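Long-range contact in CD180 antigen (Mus musculus, PDB 3T6Q), which may cooperate with MD-1 and TLR4 in the innate immune response of B cells to bacterial lipopolysaccharide, leading to NF-kappa-B activation: residues A[181-186]-A[204-209]. Numbering follows the deposited sequence.
Sequences NLSLNL and FQSLNF
Two successive rungs of a leucine-rich-repeat solenoid meet where Leu184 and Asn185 pair in parallel with Leu207 and Asn208, their strand axes only 6° apart. The backbones are joined by four hydrogen bonds: Gln205 N to Leu182 O, Leu184 N to Ser206 O (3.0 Å), Asn208 N to Leu184 O (3.1 Å) and Leu186 N to Asn208 O. The two outer bonds are bent; at the first, where the second chain turns a corner, Gln205 N lies above the carbonyl plane of Leu182, whereas Leu186 N lies in that of Asn208. Leu182 O also meets the edge of the Phe204 ring, 3.3 Å from CD1.

On the face turned into the solenoid core, Leu207 CD2 touches Leu184 CB at 3.7 Å and also lies over one face of the Phe204 ring, displaced toward its rim. The two leucine side chains cross at a slant, while Leu182 runs alongside Phe204. At the far end Leu186 CD1 reaches Phe209 CE1 (3.6 Å), closing the row of apolar contacts.

The concave face, with Ser183, Asn185, Ser206 and Asn208, is polar. Ser183 OG rests against Gln205 CG at 3.3 Å. Asn185 and Asn208 lie side by side, pointing the same way, with amide planes 43° apart; both have CG anti to the backbone N, and Asn185 OD1 lies 3.3 Å from Asn208 CB. Each OD1 accepts a hydrogen bond from the backbone N two residues on, in Asn187 and Gly210, an Asx turn that would restrain its amide. Asn185 ND2 is hydrogen-bonded to Asp159 OD2.

Ser183 bonds through its backbone to Lys156 and Leu158, and Asn185 to Leu158 and Phe160, so strand 157-159 flanks residues 181-186; strand 226-231 flanks 204-209 beyond, while Leu168 of strand 167-168 meets Leu186 and Phe209.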
loop_
_atom_site.group_PDB
_atom_site.type_symbol
_atom_site.label_atom_id
_atom_site.label_comp_id
_atom_site.label_asym_id
_atom_site.label_seq_id
_atom_site.Cartn_x
_atom_site.Cartn_y
_atom_site.Cartn_z
ATOM N N ASN A 181 19.479 -1.967 23.465
ATOM C CA ASN A 181 20.199 -1.056 22.572
ATOM C C ASN A 181 19.510 -0.870 21.188
ATOM O O ASN A 181 20.168 -0.842 20.165
ATOM C CB ASN A 181 21.613 -1.584 22.337
ATOM C CG ASN A 181 22.659 -0.520 22.535
ATOM O OD1 ASN A 181 22.695 0.126 23.589
ATOM N ND2 ASN A 181 23.541 -0.350 21.549
ATOM N N LEU A 182 18.199 -0.801 21.183
ATOM C CA LEU A 182 17.467 -0.925 19.945
ATOM C C LEU A 182 17.399 0.442 19.215
ATOM O O LEU A 182 17.316 1.499 19.866
ATOM C CB LEU A 182 16.077 -1.440 20.245
ATOM C CG LEU A 182 15.058 -1.598 19.117
ATOM C CD1 LEU A 182 15.489 -2.670 18.131
ATOM C CD2 LEU A 182 13.768 -2.030 19.771
ATOM N N SER A 183 17.432 0.390 17.879
ATOM C CA SER A 183 17.228 1.577 17.039
ATOM C C SER A 183 15.908 1.370 16.369
ATOM O O SER A 183 15.700 0.360 15.697
ATOM C CB SER A 183 18.309 1.734 15.986
ATOM O OG SER A 183 19.571 1.986 16.603
ATOM N N LEU A 184 15.001 2.305 16.575
ATOM C CA LEU A 184 13.642 2.129 16.118
ATOM C C LEU A 184 13.388 3.325 15.173
ATOM O O LEU A 184 13.515 4.466 15.593
ATOM C CB LEU A 184 12.734 2.205 17.326
ATOM C CG LEU A 184 11.330 1.613 17.402
ATOM C CD1 LEU A 184 10.390 2.554 18.161
ATOM C CD2 LEU A 184 10.695 1.152 16.080
ATOM N N ASN A 185 13.135 3.069 13.889
ATOM C CA ASN A 185 12.925 4.169 12.934
ATOM C C ASN A 185 11.440 4.351 12.640
ATOM O O ASN A 185 10.794 3.465 12.027
ATOM C CB ASN A 185 13.722 3.907 11.637
ATOM C CG ASN A 185 13.617 5.081 10.653
ATOM O OD1 ASN A 185 13.034 6.122 10.979
ATOM N ND2 ASN A 185 14.098 4.886 9.432
ATOM N N LEU A 186 10.878 5.474 13.087
ATOM C CA LEU A 186 9.503 5.846 12.757
ATOM C C LEU A 186 9.390 7.070 11.818
ATOM O O LEU A 186 8.329 7.704 11.736
ATOM C CB LEU A 186 8.666 6.094 14.014
ATOM C CG LEU A 186 8.415 4.809 14.802
ATOM C CD1 LEU A 186 8.022 5.095 16.255
ATOM C CD2 LEU A 186 7.314 3.997 14.096
ATOM N N PHE A 204 16.985 3.401 24.398
ATOM C CA PHE A 204 17.178 3.235 22.932
ATOM C C PHE A 204 18.524 3.719 22.493
ATOM O O PHE A 204 19.079 4.652 23.087
ATOM C CB PHE A 204 16.130 4.027 22.160
ATOM C CG PHE A 204 14.792 3.383 22.178
ATOM C CD1 PHE A 204 14.446 2.446 21.191
ATOM C CD2 PHE A 204 13.899 3.652 23.209
ATOM C CE1 PHE A 204 13.207 1.815 21.244
ATOM C CE2 PHE A 204 12.662 3.025 23.263
ATOM C CZ PHE A 204 12.316 2.103 22.276
ATOM N N GLN A 205 19.058 3.078 21.458
ATOM C CA GLN A 205 20.197 3.613 20.740
ATOM C C GLN A 205 19.729 4.802 19.875
ATOM O O GLN A 205 20.187 5.921 20.077
ATOM C CB GLN A 205 20.880 2.514 19.924
ATOM C CG GLN A 205 21.822 2.981 18.831
ATOM C CD GLN A 205 22.881 3.968 19.294
ATOM O OE1 GLN A 205 23.077 5.026 18.673
ATOM N NE2 GLN A 205 23.568 3.639 20.377
ATOM N N SER A 206 18.840 4.569 18.916
ATOM C CA SER A 206 18.311 5.666 18.045
ATOM C C SER A 206 16.819 5.606 18.034
ATOM O O SER A 206 16.253 4.527 18.080
ATOM C CB SER A 206 18.776 5.541 16.583
ATOM O OG SER A 206 20.156 5.737 16.482
ATOM N N LEU A 207 16.171 6.764 18.007
ATOM C CA LEU A 207 14.740 6.820 17.789
ATOM C C LEU A 207 14.614 7.900 16.732
ATOM O O LEU A 207 15.132 9.012 16.928
ATOM C CB LEU A 207 13.980 7.308 19.026
ATOM C CG LEU A 207 13.520 6.345 20.116
ATOM C CD1 LEU A 207 12.756 7.101 21.184
ATOM C CD2 LEU A 207 12.663 5.248 19.490
ATOM N N ASN A 208 13.949 7.576 15.635
ATOM C CA ASN A 208 13.765 8.560 14.531
ATOM C C ASN A 208 12.262 8.813 14.371
ATOM O O ASN A 208 11.509 7.860 14.128
ATOM C CB ASN A 208 14.471 8.000 13.260
ATOM C CG ASN A 208 14.459 8.975 12.089
ATOM O OD1 ASN A 208 13.447 9.623 11.840
ATOM N ND2 ASN A 208 15.573 9.075 11.369
ATOM N N PHE A 209 11.820 10.075 14.533
ATOM C CA PHE A 209 10.440 10.447 14.232
ATOM C C PHE A 209 10.433 11.510 13.118
ATOM O O PHE A 209 9.647 12.478 13.180
ATOM C CB PHE A 209 9.728 11.047 15.462
ATOM C CG PHE A 209 9.533 10.071 16.607
ATOM C CD1 PHE A 209 8.408 9.244 16.666
ATOM C CD2 PHE A 209 10.485 9.998 17.631
ATOM C CE1 PHE A 209 8.216 8.368 17.744
ATOM C CE2 PHE A 209 10.302 9.132 18.707
ATOM C CZ PHE A 209 9.182 8.307 18.752
#